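Local coordinates for protein COMB10 (Helicobacter pylori, PDB 2BHV) that probably serves as a core subunit of the Com type IV secretion system, as a VirB10-family protein acting in the periplasm, at residues A[89-94]-A[107-112]. Numbering follows the deposited sequence.
Sequences IGYYSN and WSRIIT
I89 pairs with R109, and G90 with W107, along two antiparallel strands whose axes lie 4.6 Å apart and run at 166°, the register slipping by one residue between the two pairs. I89 N donates to R109 O at 2.7 Å. I89 O in turn serves two donors, S108 N at 2.9 Å and, at a longer reach, R109 N. One carbonyl gripped by two successive amides is the signature of the classic beta bulge, here with S108 and R109 both set against I89. The bulge lies in the hairpin formed by strands 87-94 and 103-111, within the large mixed sheet of this VirB10-family periplasmic domain; strand 62-68 flanks the first strand and strand 117-119 the second. On one face of the sheet, the indole of W107 lies against the backbone of G90, which has no side chain, and W107 CE3 is 3.5 Å from G90 CA. W107 NE1 is hydrogen-bonded to T154 OG1, which ties the indole to strand 152-156 of the same sheet. The other face carries I89, Y91, R109 and I111. I89 and R109 run side by side, and I89 CD1 sits over the centre of one guanidinium face, 3.9 Å above its plane. That methyl also meets I111 CD1 at 3.6 Å. With CG lying between backbone N and carbonyl carbon (chi1 73°) and the chain extended as far as NE, R109 places its guanidinium alongside I89, with one face against CD1 and its plane turned 27° from the Y91 ring. Y91 OH comes to the guanidinium edge near R109 NH1, a loose approach. S108 OG lies at the edge of the Y91 ring, 3.4 Å from Y91 CE2, and adds a weak hydrogen bond to I89 O.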
loop_
_atom_site.group_PDB
_atom_site.type_symbol
_atom_site.label_atom_id
_atom_site.label_comp_id
_atom_site.label_asym_id
_atom_site.label_seq_id
_atom_site.Cartn_x
_atom_site.Cartn_y
_atom_site.Cartn_z
ATOM N N ILE A 89 -14.616 -26.473 15.844
ATOM C CA ILE A 89 -13.362 -26.009 16.420
ATOM C C ILE A 89 -12.297 -25.953 15.340
ATOM O O ILE A 89 -12.051 -26.942 14.640
ATOM C CB ILE A 89 -12.917 -26.892 17.597
ATOM C CG1 ILE A 89 -13.986 -26.884 18.682
ATOM C CG2 ILE A 89 -11.602 -26.416 18.156
ATOM C CD1 ILE A 89 -13.889 -28.045 19.637
ATOM N N GLY A 90 -11.680 -24.782 15.204
ATOM C CA GLY A 90 -10.615 -24.563 14.236
ATOM C C GLY A 90 -9.370 -23.913 14.823
ATOM O O GLY A 90 -9.394 -23.390 15.935
ATOM N N TYR A 91 -8.277 -23.954 14.060
ATOM C CA TYR A 91 -7.039 -23.308 14.440
ATOM C C TYR A 91 -6.616 -22.440 13.293
ATOM O O TYR A 91 -6.710 -22.843 12.151
ATOM C CB TYR A 91 -5.978 -24.350 14.765
ATOM C CG TYR A 91 -6.396 -25.246 15.892
ATOM C CD1 TYR A 91 -6.200 -24.868 17.218
ATOM C CD2 TYR A 91 -7.021 -26.462 15.644
ATOM C CE1 TYR A 91 -6.610 -25.689 18.276
ATOM C CE2 TYR A 91 -7.434 -27.290 16.690
ATOM C CZ TYR A 91 -7.227 -26.896 17.996
ATOM O OH TYR A 91 -7.638 -27.720 19.006
ATOM N N TYR A 92 -6.178 -21.232 13.602
ATOM C CA TYR A 92 -5.902 -20.243 12.583
ATOM C C TYR A 92 -4.524 -19.628 12.757
ATOM O O TYR A 92 -4.021 -19.523 13.884
ATOM C CB TYR A 92 -6.963 -19.139 12.602
ATOM C CG TYR A 92 -6.924 -18.221 13.828
ATOM C CD1 TYR A 92 -6.099 -17.086 13.857
ATOM C CD2 TYR A 92 -7.724 -18.476 14.945
ATOM C CE1 TYR A 92 -6.069 -16.247 14.947
ATOM C CE2 TYR A 92 -7.697 -17.638 16.052
ATOM C CZ TYR A 92 -6.866 -16.521 16.045
ATOM O OH TYR A 92 -6.824 -15.678 17.143
ATOM N N SER A 93 -3.926 -19.213 11.638
ATOM C CA SER A 93 -2.711 -18.409 11.658
ATOM C C SER A 93 -2.752 -17.340 10.572
ATOM O O SER A 93 -3.399 -17.512 9.535
ATOM C CB SER A 93 -1.470 -19.282 11.479
ATOM O OG SER A 93 -1.360 -19.748 10.140
ATOM N N ASN A 94 -2.060 -16.234 10.829
ATOM C CA ASN A 94 -1.865 -15.209 9.833
ATOM C C ASN A 94 -0.462 -15.351 9.272
ATOM O O ASN A 94 0.507 -15.398 10.015
ATOM C CB ASN A 94 -2.128 -13.828 10.430
ATOM C CG ASN A 94 -3.621 -13.564 10.626
ATOM O OD1 ASN A 94 -4.156 -13.630 11.760
ATOM N ND2 ASN A 94 -4.316 -13.290 9.507
ATOM N N TRP A 107 -10.307 -26.206 10.046
ATOM C CA TRP A 107 -11.371 -26.708 10.883
ATOM C C TRP A 107 -11.081 -28.168 11.221
ATOM O O TRP A 107 -11.060 -29.025 10.337
ATOM C CB TRP A 107 -12.730 -26.532 10.199
ATOM C CG TRP A 107 -13.071 -25.080 9.936
ATOM C CD1 TRP A 107 -13.113 -24.460 8.725
ATOM C CD2 TRP A 107 -13.407 -24.073 10.912
ATOM N NE1 TRP A 107 -13.453 -23.132 8.874
ATOM C CE2 TRP A 107 -13.643 -22.866 10.202
ATOM C CE3 TRP A 107 -13.533 -24.072 12.316
ATOM C CZ2 TRP A 107 -14.001 -21.673 10.841
ATOM C CZ3 TRP A 107 -13.887 -22.881 12.951
ATOM C CH2 TRP A 107 -14.116 -21.700 12.211
ATOM N N SER A 108 -10.842 -28.446 12.500
ATOM C CA SER A 108 -10.333 -29.751 12.899
ATOM C C SER A 108 -11.407 -30.693 13.419
ATOM O O SER A 108 -11.395 -31.869 13.084
ATOM C CB SER A 108 -9.192 -29.628 13.911
ATOM O OG SER A 108 -9.683 -29.296 15.185
ATOM N N ARG A 109 -12.327 -30.197 14.246
ATOM C CA ARG A 109 -13.446 -31.042 14.668
ATOM C C ARG A 109 -14.757 -30.323 14.926
ATOM O O ARG A 109 -14.776 -29.129 15.215
ATOM C CB ARG A 109 -13.072 -31.967 15.833
ATOM C CG ARG A 109 -12.915 -31.323 17.196
ATOM C CD ARG A 109 -12.348 -32.363 18.202
ATOM N NE ARG A 109 -12.172 -31.822 19.553
ATOM C CZ ARG A 109 -11.215 -30.950 19.914
ATOM N NH1 ARG A 109 -10.321 -30.497 19.013
ATOM N NH2 ARG A 109 -11.150 -30.520 21.185
ATOM N N ILE A 110 -15.844 -31.078 14.783
ATOM C CA ILE A 110 -17.201 -30.604 15.033
ATOM C C ILE A 110 -17.766 -31.368 16.227
ATOM O O ILE A 110 -17.696 -32.593 16.261
ATOM C CB ILE A 110 -18.118 -30.863 13.826
ATOM C CG1 ILE A 110 -17.578 -30.181 12.565
ATOM C CG2 ILE A 110 -19.536 -30.398 14.110
ATOM C CD1 ILE A 110 -18.123 -30.765 11.252
ATOM N N ILE A 111 -18.313 -30.647 17.204
ATOM C CA ILE A 111 -18.966 -31.273 18.351
ATOM C C ILE A 111 -20.470 -31.015 18.302
ATOM O O ILE A 111 -20.911 -29.865 18.403
ATOM C CB ILE A 111 -18.374 -30.787 19.694
ATOM C CG1 ILE A 111 -16.860 -31.048 19.731
ATOM C CG2 ILE A 111 -19.090 -31.461 20.867
ATOM C CD1 ILE A 111 -16.152 -30.478 20.956
ATOM N N THR A 112 -21.256 -32.080 18.130
ATOM C CA THR A 112 -22.706 -31.928 18.057
ATOM C C THR A 112 -23.272 -31.600 19.442
ATOM O O THR A 112 -22.624 -31.851 20.463
ATOM C CB THR A 112 -23.438 -33.172 17.458
ATOM O OG1 THR A 112 -23.438 -34.263 18.402
ATOM C CG2 THR A 112 -22.835 -33.592 16.117
#